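Local coordinates for protein aldehyde dehydrogenase (Burkholderia vietnamiensis, PDB 5KF0) that probably oxidises an aldehyde to the corresponding carboxylic acid with a nicotinamide dinucleotide cofactor, and is seen here with NADPH bound, at residues A75-C80 against K171-L176; R85-E90 against A194-E199; V110-D115 against R448-P453. All blocks are in the same frame, centred on the assembly; numbering follows the deposited sequence.

Interaction 1. Residues A75-C80 against K171-L176; sequences AVLDHC and KVAPAL
An apolar helix-helix contact, with Leu77 and Val76 on one side and Ala173 and Leu176 on the other, joins helix 70-86 to helix 164-178; all four touching residues are buried. The short axes run nearly antiparallel, at 150° between their N-to-C directions, and their closest approach is 10.3 Å. The backbones come nearest at Leu77 and Ala173, whose CA atoms lie 7.1 Å apart. Only 177 Å² is buried between the segments, which fits a contact made by four residues.

The contact centres on the CD2 methyl of Leu77. It sits 3.9 Å from CD1 of Leu176, 4.0 Å from CB of the same leucine and 4.1 Å from CB of Ala173, so it rests between residues about one turn apart on the facing helix. The same methyl of Leu77 lies 3.8 Å from the carbonyl O of Ala173, bringing it against backbone as well as side chain. With CG of Leu77 placed beside its own backbone N (chi1 -69°), the branch extends over the gap, and the two leucine side chains meet at a slant.

Helix 164-178 is the connection between parallel strands 155-158 and 182-185, a beta-alpha-beta crossover of the Rossmann-like cofactor domain of aldehyde dehydrogenases. It is kinked at Lys171 and Pro174; CB of the proline, which has no amide hydrogen to give, is directed away from helix 70-86, and the side chain packs on helix 467-473. Lys171 forms a salt bridge with Glu465 and hydrogen bonds with Ser234 and Thr236.

Val76 makes a looser addition, CG1 to CD1 of Leu176 at 4.4 Å. Leu201 of helix 192-202 touches both of these residues, while Phe117 of helix 103-123 packs on Leu77 and Ala120 of that helix meets Ala173.

Interaction 2. Residues R85-E90 against A194-E199; sequences RERFDE and ALIIAE
Arg87, Glu90 and Glu199 form a salt-bridge network that ties the break between helices 70-86 and 88-99 to helix 192-202. The latter lies between parallel strands 182-185 and 211-213, a beta-alpha-beta crossover of the aldehyde dehydrogenase fold. Arg87 leaves the first helix with non-helical backbone angles and occupies the N-cap position of the second, which places its side chain at the joint.

The ionic contacts divide into two. Within its own segment, Arg87 takes Glu90 side-on: NE bonds to OE1 at 2.9 Å and NH2 to OE2 at 2.8 Å, the latter nearly straight at 172°. Both acceptors lie close to the guanidinium plane, although OE1 of Glu90 is met from above the plane of its own carboxylate. Across the contact, Arg87 NH2 also gives a hydrogen bond to Glu199 OE2 at 3.1 Å, and NH1 reaches OE1 of Glu199 at 3.0 Å in a weak, bent bond. The guanidinium and the Glu199 carboxylate are turned 60° apart, and the two side chains cross at about a right angle. NH2 thus serves both glutamates. The bend at chi3 (69°) brings the guanidinium between the two acids, and the bonds to both restrain its rotation. Its charge would probably help both acids to stay ionised.

Ile196 supplies the van der Waals contacts, its methyls lying against the charged groups. CD1 lies 4.0 Å from OE2 of Glu90, while CG2 covers one guanidinium face near the rim, 3.8 Å from NH2 of Arg87.

Interaction 3. Residues V110-D115 against R448-P453; sequences VTRLID and RVDNMP. With ACT (acetate ion), chain H.
Asp115 and Asp450 mark the closest backbone approach, their CA atoms 6.9 Å apart, where helix 103-123 meets the irregular loop between strands 438-441 and 461-462. A type I beta turn runs from Val449 to Met452, closed by Met452 N to Val449 O at 3.1 Å. In this aldehyde dehydrogenase the loop lies beside the cofactor, the Arg448 side chain and bound NADPH being about 4 Å apart at their nearest atoms, and Ile136 of the third subunit packs on Val449 and Asn451.

Bent at chi2 and chi3, Arg112 curls to offer its NE-NH2 edge to the Asp450 carboxylate, the planes 31° apart. Arg112 NH2 meets Asp450 OD1 at 2.9 Å, on the syn side but tilted out of the carboxylate plane. Arg112 NE also bonds to Asp450 OD2, but that distance is doubtfully short and Arg112 is modelled in two conformers. OD1 is also held by His170 and Asn166. A water bridges Asp450, through N and OD2, and more weakly Asp115 OD2.

The carbonyl O of Arg448 lies over the centre of the Arg112 guanidinium. Arg448, stretched out along its whole length, shares an acetate, probably from the crystallisation liquor, with Arg112: Arg112 NH2 bonds to it weakly, whereas Arg448 NH1 reaches OXT at 3.1 Å.

How the interactions relate
From the N terminus, helices 70-86, 88-99 and 103-123 supply the first partner of every contact. The chain then returns in the same order: 171-176 closes interaction 1 after 90 intervening residues, 194-199 closes interaction 2 after 103, and 448-453 closes interaction 3 after 332. All three therefore cross and none nests. Interaction 1 ties helix 70-86 to one crossover helix, and interaction 2, its centre 13 Å away, ties the break after it and the start of helix 88-99 to the next; interaction 3 brings in the late loop beside the cofactor. Interactions 2 and 3 touch directly, Phe88 CD1 to Val110 CG1 at 3.5 Å, whereas interaction 1 touches neither of the others.

Interaction 1. Residues A75-C80 against K171-L176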
ATOM      1  N   ALA A  75      24.101  -0.113  -4.178  1.00 12.16           N
ATOM      2  CA  ALA A  75      25.363  -0.518  -4.787  1.00 12.03           C
ATOM      3  C   ALA A  75      26.217  -1.321  -3.817  1.00 11.85           C
ATOM      4  O   ALA A  75      26.915  -2.261  -4.223  1.00 13.94           O
ATOM      5  CB  ALA A  75      26.127   0.714  -5.278  1.00 14.13           C
ATOM      6  N   VAL A  76      26.197  -0.949  -2.532  1.00 13.47           N
ATOM      7  CA  VAL A  76      26.912  -1.720  -1.515  1.00 10.81           C
ATOM      8  C   VAL A  76      26.360  -3.136  -1.457  1.00 13.60           C
ATOM      9  O   VAL A  76      27.113  -4.117  -1.456  1.00 12.87           O
ATOM     10  CB  VAL A  76      26.817  -1.021  -0.146  1.00 12.84           C
ATOM     11  CG1 VAL A  76      27.281  -1.957   0.953  1.00 13.91           C
ATOM     12  CG2 VAL A  76      27.660   0.262  -0.146  1.00 16.25           C
ATOM     13  N   LEU A  77      25.032  -3.261  -1.435  1.00 11.31           N
ATOM     14  CA  LEU A  77      24.415  -4.586  -1.380  1.00 11.54           C
ATOM     15  C   LEU A  77      24.731  -5.399  -2.632  1.00 15.64           C
ATOM     16  O   LEU A  77      24.996  -6.607  -2.547  1.00 12.45           O
ATOM     17  CB  LEU A  77      22.903  -4.442  -1.184  1.00 10.73           C
ATOM     18  CG  LEU A  77      22.557  -3.896   0.212  1.00 10.81           C
ATOM     19  CD1 LEU A  77      21.154  -3.266   0.248  1.00 11.83           C
ATOM     20  CD2 LEU A  77      22.687  -4.994   1.263  1.00 12.86           C
ATOM     21  N   ASP A  78      24.721  -4.748  -3.799  1.00 12.63           N
ATOM     22  CA  ASP A  78      25.038  -5.445  -5.043  1.00 10.73           C
ATOM     23  C   ASP A  78      26.479  -5.927  -5.059  1.00 12.23           C
ATOM     24  O   ASP A  78      26.769  -6.996  -5.608  1.00 13.77           O
ATOM     25  CB  ASP A  78      24.797  -4.538  -6.248  1.00 11.95           C
ATOM     26  CG  ASP A  78      23.338  -4.222  -6.459  1.00 15.91           C
ATOM     27  OD1 ASP A  78      22.483  -5.012  -5.998  1.00 14.93           O
ATOM     28  OD2 ASP A  78      23.048  -3.186  -7.098  1.00 16.50           O
ATOM     29  N   HIS A  79      27.407  -5.133  -4.497  1.00 11.88           N
ATOM     30  CA  HIS A  79      28.789  -5.588  -4.382  1.00 14.12           C
ATOM     31  C   HIS A  79      28.879  -6.868  -3.566  1.00 14.94           C
ATOM     32  O   HIS A  79      29.616  -7.795  -3.927  1.00 14.45           O
ATOM     33  CB  HIS A  79      29.667  -4.525  -3.728  1.00 12.69           C
ATOM     34  CG  HIS A  79      31.096  -4.951  -3.580  1.00 16.48           C
ATOM     35  ND1 HIS A  79      31.983  -4.955  -4.635  1.00 24.55           N
ATOM     36  CD2 HIS A  79      31.786  -5.407  -2.506  1.00 18.38           C
ATOM     37  CE1 HIS A  79      33.161  -5.386  -4.216  1.00 21.78           C
ATOM     38  NE2 HIS A  79      33.071  -5.659  -2.927  1.00 18.15           N
ATOM     39  N   CYS A  80      28.143  -6.923  -2.449  1.00 12.62           N
ATOM     40  CA  CYS A  80      28.090  -8.129  -1.632  1.00 12.35           C
ATOM     41  C   CYS A  80      27.571  -9.319  -2.432  1.00 14.76           C
ATOM     42  O   CYS A  80      28.174 -10.397  -2.413  1.00 13.99           O
ATOM     43  CB  CYS A  80      27.210  -7.898  -0.408  1.00 11.57           C
ATOM     44  SG  CYS A  80      27.929  -6.732   0.784  1.00 14.88           S
ATOM     45  N   LYS A 171      19.798  -9.525   9.250  1.00  9.70           N
ATOM     46  CA  LYS A 171      19.987  -8.286   9.996  1.00  9.18           C
ATOM     47  C   LYS A 171      20.875  -7.296   9.257  1.00  9.73           C
ATOM     48  O   LYS A 171      20.515  -6.122   9.126  1.00 10.66           O
ATOM     49  CB  LYS A 171      20.577  -8.590  11.385  1.00  9.11           C
ATOM     50  CG  LYS A 171      19.743  -9.628  12.171  1.00  9.79           C
ATOM     51  CD  LYS A 171      20.262  -9.812  13.605  1.00 10.28           C
ATOM     52  CE  LYS A 171      19.610 -11.040  14.261  1.00  8.99           C
ATOM     53  NZ  LYS A 171      18.121 -10.889  14.394  1.00 10.40           N
ATOM     54  N   VAL A 172      22.013  -7.770   8.745  1.00 10.67           N
ATOM     55  CA  VAL A 172      22.987  -6.915   8.065  1.00 10.90           C
ATOM     56  C   VAL A 172      22.383  -6.290   6.816  1.00  9.95           C
ATOM     57  O   VAL A 172      22.525  -5.083   6.575  1.00 11.01           O
ATOM     58  CB  VAL A 172      24.246  -7.730   7.721  1.00 10.54           C
ATOM     59  CG1 VAL A 172      25.166  -6.945   6.784  1.00 10.89           C
ATOM     60  CG2 VAL A 172      24.983  -8.135   8.998  1.00 12.08           C
ATOM     61  N   ALA A 173      21.763  -7.114   5.959  1.00  9.22           N
ATOM     62  CA  ALA A 173      21.314  -6.591   4.670  1.00 10.33           C
ATOM     63  C   ALA A 173      20.223  -5.537   4.830  1.00 10.44           C
ATOM     64  O   ALA A 173      20.320  -4.478   4.183  1.00 11.45           O
ATOM     65  CB  ALA A 173      20.873  -7.742   3.759  1.00 12.11           C
ATOM     66  N   PRO A 174      19.194  -5.734   5.656  1.00  9.78           N
ATOM     67  CA  PRO A 174      18.211  -4.649   5.854  1.00  9.85           C
ATOM     68  C   PRO A 174      18.800  -3.437   6.543  1.00  9.98           C
ATOM     69  O   PRO A 174      18.382  -2.306   6.249  1.00 10.63           O
ATOM     70  CB  PRO A 174      17.114  -5.289   6.714  1.00 14.06           C
ATOM     71  CG  PRO A 174      17.461  -6.720   6.871  1.00 17.52           C
ATOM     72  CD  PRO A 174      18.824  -6.984   6.352  1.00 10.13           C
ATOM     73  N   ALA A 175      19.765  -3.627   7.446  1.00 13.08           N
ATOM     74  CA  ALA A 175      20.394  -2.477   8.080  1.00 11.03           C
ATOM     75  C   ALA A 175      21.062  -1.592   7.041  1.00 12.81           C
ATOM     76  O   ALA A 175      20.943  -0.362   7.095  1.00 13.11           O
ATOM     77  CB  ALA A 175      21.411  -2.938   9.127  1.00 11.52           C
ATOM     78  N   LEU A 176      21.766  -2.201   6.079  1.00 10.12           N
ATOM     79  CA  LEU A 176      22.400  -1.417   5.017  1.00 10.97           C
ATOM     80  C   LEU A 176      21.356  -0.743   4.135  1.00 13.66           C
ATOM     81  O   LEU A 176      21.506   0.435   3.765  1.00 14.16           O
ATOM     82  CB  LEU A 176      23.311  -2.318   4.179  1.00 10.31           C
ATOM     83  CG  LEU A 176      24.515  -2.888   4.939  1.00 13.08           C
ATOM     84  CD1 LEU A 176      25.129  -4.046   4.164  1.00 14.39           C
ATOM     85  CD2 LEU A 176      25.552  -1.804   5.179  1.00 17.11           C
TER

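Interaction 2. Residues R85-E90 against A194-E199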
ATOM      1  N   ARG A  85      28.744 -14.576  -4.747  1.00 16.35           N
ATOM      2  CA  ARG A  85      28.741 -15.501  -5.877  1.00 15.44           C
ATOM      3  C   ARG A  85      30.157 -15.906  -6.261  1.00 18.54           C
ATOM      4  O   ARG A  85      30.425 -17.084  -6.534  1.00 19.21           O
ATOM      5  CB  ARG A  85      28.034 -14.868  -7.072  1.00 17.59           C
ATOM      6  CG  ARG A  85      26.538 -14.747  -6.899  1.00 18.10           C
ATOM      7  CD  ARG A  85      25.920 -13.944  -8.025  1.00 27.10           C
ATOM      8  NE  ARG A  85      24.467 -14.043  -7.975  1.00 27.43           N
ATOM      9  CZ  ARG A  85      23.644 -13.181  -8.550  1.00 32.78           C
ATOM     10  NH1 ARG A  85      24.134 -12.147  -9.219  1.00 35.06           N
ATOM     11  NH2 ARG A  85      22.333 -13.351  -8.449  1.00 31.09           N
ATOM     12  N   GLU A  86      31.082 -14.941  -6.284  1.00 18.01           N
ATOM     13  CA  GLU A  86      32.473 -15.257  -6.606  1.00 18.02           C
ATOM     14  C   GLU A  86      33.082 -16.212  -5.587  1.00 20.25           C
ATOM     15  O   GLU A  86      33.890 -17.079  -5.945  1.00 21.49           O
ATOM     16  CB  GLU A  86      33.307 -13.979  -6.680  1.00 21.67           C
ATOM     17  CG  GLU A  86      33.060 -13.141  -7.923  1.00 30.02           C
ATOM     18  CD  GLU A  86      33.883 -11.865  -7.942  1.00 37.66           C
ATOM     19  OE1 GLU A  86      34.714 -11.668  -7.027  1.00 26.28           O
ATOM     20  OE2 GLU A  86      33.697 -11.059  -8.879  1.00 39.48           O
ATOM     21  N   ARG A  87      32.710 -16.068  -4.316  1.00 15.91           N
ATOM     22  CA  ARG A  87      33.316 -16.814  -3.221  1.00 16.97           C
ATOM     23  C   ARG A  87      32.396 -17.918  -2.708  1.00 17.54           C
ATOM     24  O   ARG A  87      32.496 -18.333  -1.551  1.00 16.21           O
ATOM     25  CB  ARG A  87      33.705 -15.852  -2.099  1.00 15.46           C
ATOM     26  CG  ARG A  87      34.714 -14.800  -2.575  1.00 17.22           C
ATOM     27  CD  ARG A  87      35.032 -13.754  -1.513  1.00 21.60           C
ATOM     28  NE  ARG A  87      35.783 -14.317  -0.399  1.00 20.02           N
ATOM     29  CZ  ARG A  87      36.382 -13.589   0.537  1.00 23.01           C
ATOM     30  NH1 ARG A  87      36.325 -12.267   0.489  1.00 23.16           N
ATOM     31  NH2 ARG A  87      37.056 -14.187   1.513  1.00 22.97           N
ATOM     32  N   PHE A  88      31.520 -18.416  -3.589  1.00 17.07           N
ATOM     33  CA  PHE A  88      30.458 -19.339  -3.194  1.00 18.02           C
ATOM     34  C   PHE A  88      31.020 -20.587  -2.521  1.00 18.89           C
ATOM     35  O   PHE A  88      30.578 -20.972  -1.429  1.00 17.53           O
ATOM     36  CB  PHE A  88      29.636 -19.707  -4.431  1.00 13.00           C
ATOM     37  CG  PHE A  88      28.418 -20.532  -4.136  1.00 17.29           C
ATOM     38  CD1 PHE A  88      27.180 -19.929  -3.979  1.00 18.80           C
ATOM     39  CD2 PHE A  88      28.506 -21.913  -4.034  1.00 17.25           C
ATOM     40  CE1 PHE A  88      26.051 -20.689  -3.711  1.00 19.93           C
ATOM     41  CE2 PHE A  88      27.379 -22.679  -3.775  1.00 20.22           C
ATOM     42  CZ  PHE A  88      26.160 -22.070  -3.606  1.00 18.20           C
ATOM     43  N   ASP A  89      31.996 -21.238  -3.162  1.00 18.15           N
ATOM     44  CA  ASP A  89      32.545 -22.475  -2.606  1.00 16.93           C
ATOM     45  C   ASP A  89      33.318 -22.224  -1.319  1.00 17.30           C
ATOM     46  O   ASP A  89      33.310 -23.073  -0.419  1.00 20.06           O
ATOM     47  CB  ASP A  89      33.436 -23.163  -3.637  1.00 19.84           C
ATOM     48  CG  ASP A  89      32.668 -23.599  -4.874  1.00 23.78           C
ATOM     49  OD1 ASP A  89      31.504 -23.997  -4.743  1.00 26.51           O
ATOM     50  OD2 ASP A  89      33.238 -23.551  -5.985  1.00 31.98           O
ATOM     51  N   GLU A  90      33.984 -21.074  -1.212  1.00 14.15           N
ATOM     52  CA  GLU A  90      34.682 -20.734   0.022  1.00 17.71           C
ATOM     53  C   GLU A  90      33.699 -20.582   1.175  1.00 18.82           C
ATOM     54  O   GLU A  90      33.914 -21.122   2.271  1.00 17.30           O
ATOM     55  CB  GLU A  90      35.491 -19.454  -0.180  1.00 15.72           C
ATOM     56  CG  GLU A  90      36.115 -18.899   1.082  1.00 18.69           C
ATOM     57  CD  GLU A  90      36.731 -17.529   0.857  1.00 21.89           C
ATOM     58  OE1 GLU A  90      36.716 -17.040  -0.297  1.00 20.80           O
ATOM     59  OE2 GLU A  90      37.229 -16.938   1.836  1.00 23.41           O
ATOM     60  N   ALA A 194      30.449 -14.835   9.198  1.00 14.72           N
ATOM     61  CA  ALA A 194      30.222 -13.412   9.452  1.00 14.51           C
ATOM     62  C   ALA A 194      31.464 -12.574   9.159  1.00 14.43           C
ATOM     63  O   ALA A 194      31.346 -11.429   8.694  1.00 14.36           O
ATOM     64  CB  ALA A 194      29.774 -13.214  10.905  1.00 11.99           C
ATOM     65  N   LEU A 195      32.655 -13.114   9.429  1.00 12.42           N
ATOM     66  CA  LEU A 195      33.881 -12.369   9.156  1.00 11.30           C
ATOM     67  C   LEU A 195      34.203 -12.324   7.667  1.00 15.42           C
ATOM     68  O   LEU A 195      34.873 -11.395   7.212  1.00 14.95           O
ATOM     69  CB  LEU A 195      35.053 -12.964   9.936  1.00 12.04           C
ATOM     70  CG  LEU A 195      34.879 -12.835  11.451  1.00 12.97           C
ATOM     71  CD1 LEU A 195      35.954 -13.639  12.168  1.00 14.43           C
ATOM     72  CD2 LEU A 195      34.910 -11.365  11.906  1.00 12.50           C
ATOM     73  N   ILE A 196      33.739 -13.305   6.885  1.00 15.66           N
ATOM     74  CA  ILE A 196      33.878 -13.186   5.433  1.00 14.76           C
ATOM     75  C   ILE A 196      32.907 -12.135   4.894  1.00 15.68           C
ATOM     76  O   ILE A 196      33.265 -11.320   4.028  1.00 15.50           O
ATOM     77  CB  ILE A 196      33.680 -14.552   4.750  1.00 15.18           C
ATOM     78  CG1 ILE A 196      34.804 -15.517   5.143  1.00 17.71           C
ATOM     79  CG2 ILE A 196      33.649 -14.373   3.226  1.00 16.92           C
ATOM     80  CD1 ILE A 196      34.526 -16.950   4.733  1.00 20.16           C
ATOM     81  N   ILE A 197      31.674 -12.126   5.406  1.00 17.62           N
ATOM     82  CA  ILE A 197      30.738 -11.044   5.091  1.00 13.04           C
ATOM     83  C   ILE A 197      31.375  -9.695   5.409  1.00 15.35           C
ATOM     84  O   ILE A 197      31.333  -8.761   4.599  1.00 13.48           O
ATOM     85  CB  ILE A 197      29.409 -11.238   5.848  1.00 13.99           C
ATOM     86  CG1 ILE A 197      28.663 -12.481   5.345  1.00 17.79           C
ATOM     87  CG2 ILE A 197      28.530  -9.998   5.717  1.00 13.57           C
ATOM     88  CD1 ILE A 197      27.357 -12.764   6.087  1.00 16.89           C
ATOM     89  N   ALA A 198      32.019  -9.592   6.582  1.00 13.14           N
ATOM     90  CA  ALA A 198      32.667  -8.339   6.971  1.00 13.94           C
ATOM     91  C   ALA A 198      33.795  -7.961   6.019  1.00 12.74           C
ATOM     92  O   ALA A 198      33.954  -6.784   5.671  1.00 13.74           O
ATOM     93  CB  ALA A 198      33.195  -8.448   8.405  1.00 14.81           C
ATOM     94  N   GLU A 199      34.603  -8.943   5.599  1.00 12.90           N
ATOM     95  CA  GLU A 199      35.697  -8.658   4.671  1.00 13.29           C
ATOM     96  C   GLU A 199      35.166  -8.095   3.356  1.00 14.59           C
ATOM     97  O   GLU A 199      35.745  -7.162   2.787  1.00 14.57           O
ATOM     98  CB  GLU A 199      36.497  -9.934   4.422  1.00 17.37           C
ATOM     99  CG  GLU A 199      37.681  -9.764   3.493  1.00 19.08           C
ATOM    100  CD  GLU A 199      38.177 -11.104   2.964  1.00 29.51           C
ATOM    101  OE1 GLU A 199      38.716 -11.140   1.843  1.00 29.77           O
ATOM    102  OE2 GLU A 199      38.001 -12.124   3.665  1.00 29.59           O
TER

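Interaction 3. Residues V110-D115 against R448-P453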
ATOM      1  N   VAL A 110      24.343 -20.772   1.360  1.00 12.67           N
ATOM      2  CA  VAL A 110      25.015 -19.688   0.643  1.00 11.84           C
ATOM      3  C   VAL A 110      24.100 -19.131  -0.445  1.00 13.82           C
ATOM      4  O   VAL A 110      24.050 -17.918  -0.671  1.00 11.96           O
ATOM      5  CB  VAL A 110      26.370 -20.166   0.083  1.00 12.67           C
ATOM      6  CG1 VAL A 110      27.084 -19.019  -0.648  1.00 13.80           C
ATOM      7  CG2 VAL A 110      27.255 -20.689   1.218  1.00 14.55           C
ATOM      8  N   THR A 111      23.344 -19.998  -1.121  1.00 13.93           N
ATOM      9  CA  THR A 111      22.358 -19.502  -2.079  1.00 14.22           C
ATOM     10  C   THR A 111      21.347 -18.590  -1.394  1.00 16.36           C
ATOM     11  O   THR A 111      20.974 -17.542  -1.936  1.00 14.13           O
ATOM     12  CB  THR A 111      21.656 -20.672  -2.766  1.00 16.94           C
ATOM     13  OG1 THR A 111      22.625 -21.442  -3.490  1.00 17.86           O
ATOM     14  CG2 THR A 111      20.573 -20.182  -3.724  1.00 18.23           C
ATOM     15  N   ARG A 112      20.922 -18.953  -0.185  1.00 12.91           N
ATOM     16  CA  ARG A 112      19.978 -18.131   0.572  0.53 11.82           C
ATOM     17  C   ARG A 112      20.599 -16.803   0.980  1.00 13.85           C
ATOM     18  O   ARG A 112      19.936 -15.757   0.954  1.00 13.21           O
ATOM     19  CB  ARG A 112      19.515 -18.892   1.816  0.53 10.53           C
ATOM     20  CG  ARG A 112      18.678 -20.121   1.520  0.53 14.18           C
ATOM     21  CD  ARG A 112      17.224 -19.758   1.268  0.53 13.95           C
ATOM     22  NE  ARG A 112      16.620 -19.094   2.425  0.53 15.80           N
ATOM     23  CZ  ARG A 112      16.220 -19.721   3.526  0.53 16.85           C
ATOM     24  NH1 ARG A 112      16.349 -21.040   3.624  0.53 21.88           N
ATOM     25  NH2 ARG A 112      15.695 -19.033   4.535  0.53 15.53           N
ATOM     26  N   LEU A 113      21.871 -16.834   1.391  1.00 10.94           N
ATOM     27  CA  LEU A 113      22.594 -15.608   1.735  1.00  9.92           C
ATOM     28  C   LEU A 113      22.543 -14.619   0.578  1.00 14.07           C
ATOM     29  O   LEU A 113      22.274 -13.427   0.764  1.00 11.63           O
ATOM     30  CB  LEU A 113      24.052 -15.951   2.074  1.00 10.86           C
ATOM     31  CG  LEU A 113      25.077 -14.799   2.052  1.00 10.76           C
ATOM     32  CD1 LEU A 113      24.822 -13.800   3.186  1.00 10.74           C
ATOM     33  CD2 LEU A 113      26.517 -15.323   2.119  1.00 12.97           C
ATOM     34  N   ILE A 114      22.819 -15.113  -0.631  1.00 13.51           N
ATOM     35  CA  ILE A 114      22.751 -14.281  -1.829  1.00 12.61           C
ATOM     36  C   ILE A 114      21.323 -13.800  -2.072  1.00 13.01           C
ATOM     37  O   ILE A 114      21.097 -12.617  -2.357  1.00 15.84           O
ATOM     38  CB  ILE A 114      23.312 -15.052  -3.039  1.00 15.27           C
ATOM     39  CG1 ILE A 114      24.814 -15.254  -2.869  1.00 15.42           C
ATOM     40  CG2 ILE A 114      23.020 -14.298  -4.327  1.00 15.98           C
ATOM     41  CD1 ILE A 114      25.380 -16.425  -3.673  1.00 16.28           C
ATOM     42  N   ASP A 115      20.340 -14.705  -1.947  1.00 12.76           N
ATOM     43  CA  ASP A 115      18.930 -14.340  -2.096  1.00 13.61           C
ATOM     44  C   ASP A 115      18.551 -13.211  -1.145  1.00 14.07           C
ATOM     45  O   ASP A 115      17.876 -12.250  -1.534  1.00 11.81           O
ATOM     46  CB  ASP A 115      18.018 -15.548  -1.821  1.00 16.47           C
ATOM     47  CG  ASP A 115      18.039 -16.610  -2.926  1.00 35.59           C
ATOM     48  OD1 ASP A 115      18.510 -16.348  -4.049  1.00 28.71           O
ATOM     49  OD2 ASP A 115      17.546 -17.730  -2.649  1.00 39.72           O
ATOM     50  N   ARG A 448      10.962 -21.645   4.418  1.00 11.75           N
ATOM     51  CA  ARG A 448      11.088 -20.193   4.462  1.00 11.61           C
ATOM     52  C   ARG A 448      11.675 -19.711   3.141  1.00 12.24           C
ATOM     53  O   ARG A 448      12.602 -20.322   2.606  1.00 13.89           O
ATOM     54  CB  ARG A 448      11.994 -19.737   5.611  1.00 10.34           C
ATOM     55  CG  ARG A 448      12.181 -18.204   5.666  1.00 11.06           C
ATOM     56  CD  ARG A 448      13.124 -17.817   6.797  1.00 12.70           C
ATOM     57  NE  ARG A 448      13.204 -16.368   6.948  1.00  9.67           N
ATOM     58  CZ  ARG A 448      13.949 -15.753   7.860  1.00 11.37           C
ATOM     59  NH1 ARG A 448      14.730 -16.460   8.678  1.00 10.79           N
ATOM     60  NH2 ARG A 448      13.909 -14.432   7.957  1.00 10.25           N
ATOM     61  N   VAL A 449      11.118 -18.630   2.612  1.00 10.36           N
ATOM     62  CA  VAL A 449      11.716 -17.906   1.496  1.00 10.66           C
ATOM     63  C   VAL A 449      12.016 -16.495   1.990  1.00 10.68           C
ATOM     64  O   VAL A 449      11.279 -15.945   2.816  1.00 12.44           O
ATOM     65  CB  VAL A 449      10.802 -17.943   0.244  1.00 10.99           C
ATOM     66  CG1 VAL A 449       9.415 -17.400   0.538  1.00 13.02           C
ATOM     67  CG2 VAL A 449      11.442 -17.236  -0.948  1.00 13.42           C
ATOM     68  N   ASP A 450      13.135 -15.923   1.538  1.00 10.92           N
ATOM     69  CA  ASP A 450      13.740 -14.879   2.359  1.00 10.92           C
ATOM     70  C   ASP A 450      13.049 -13.528   2.279  1.00 14.35           C
ATOM     71  O   ASP A 450      13.366 -12.655   3.094  1.00 15.41           O
ATOM     72  CB  ASP A 450      15.224 -14.764   2.014  1.00 10.78           C
ATOM     73  CG  ASP A 450      15.986 -15.995   2.453  1.00 13.14           C
ATOM     74  OD1 ASP A 450      16.035 -16.243   3.673  1.00 12.94           O
ATOM     75  OD2 ASP A 450      16.508 -16.724   1.588  1.00 17.28           O
ATOM     76  N   ASN A 451      12.098 -13.326   1.362  1.00 12.27           N
ATOM     77  CA  ASN A 451      11.340 -12.083   1.390  1.00 11.85           C
ATOM     78  C   ASN A 451      10.121 -12.141   2.303  1.00 11.77           C
ATOM     79  O   ASN A 451       9.567 -11.087   2.627  1.00 12.56           O
ATOM     80  CB  ASN A 451      10.880 -11.688  -0.023  1.00 11.53           C
ATOM     81  CG  ASN A 451       9.940 -12.706  -0.634  1.00 13.23           C
ATOM     82  OD1 ASN A 451      10.038 -13.900  -0.355  1.00 12.66           O
ATOM     83  ND2 ASN A 451       9.031 -12.239  -1.492  1.00 15.70           N
ATOM     84  N   MET A 452       9.716 -13.324   2.748  1.00 11.15           N
ATOM     85  CA  MET A 452       8.436 -13.431   3.431  1.00  9.31           C
ATOM     86  C   MET A 452       8.548 -12.935   4.873  1.00  9.35           C
ATOM     87  O   MET A 452       9.613 -13.030   5.493  1.00 11.22           O
ATOM     88  CB  MET A 452       7.949 -14.879   3.406  1.00  9.90           C
ATOM     89  CG  MET A 452       8.523 -15.797   4.492  1.00 10.75           C
ATOM     90  SD  MET A 452       8.118 -17.525   4.122  1.00 11.39           S
ATOM     91  CE  MET A 452       8.112 -18.264   5.756  1.00 13.31           C
ATOM     92  N   PRO A 453       7.465 -12.395   5.437  1.00 11.23           N
ATOM     93  CA  PRO A 453       7.474 -12.104   6.877  1.00 10.63           C
ATOM     94  C   PRO A 453       7.724 -13.392   7.653  1.00 10.77           C
ATOM     95  O   PRO A 453       7.157 -14.443   7.342  1.00 12.42           O
ATOM     96  CB  PRO A 453       6.071 -11.533   7.139  1.00 13.18           C
ATOM     97  CG  PRO A 453       5.222 -12.078   6.013  1.00 11.31           C
ATOM     98  CD  PRO A 453       6.136 -12.192   4.824  1.00 11.62           C
TER
HETATM   99  C   ACT H 504      15.304 -20.346   8.116  0.82 28.33           C
HETATM  100  O   ACT H 504      15.342 -21.136   7.128  0.82 22.49           O
HETATM  101  OXT ACT H 504      15.870 -19.236   7.988  0.82 22.33           O
HETATM  102  CH3 ACT H 504      14.614 -20.685   9.400  0.82 28.92           C
HETATM  103  O   HOH W   1      14.972 -17.486  -0.366  1.00 19.25           O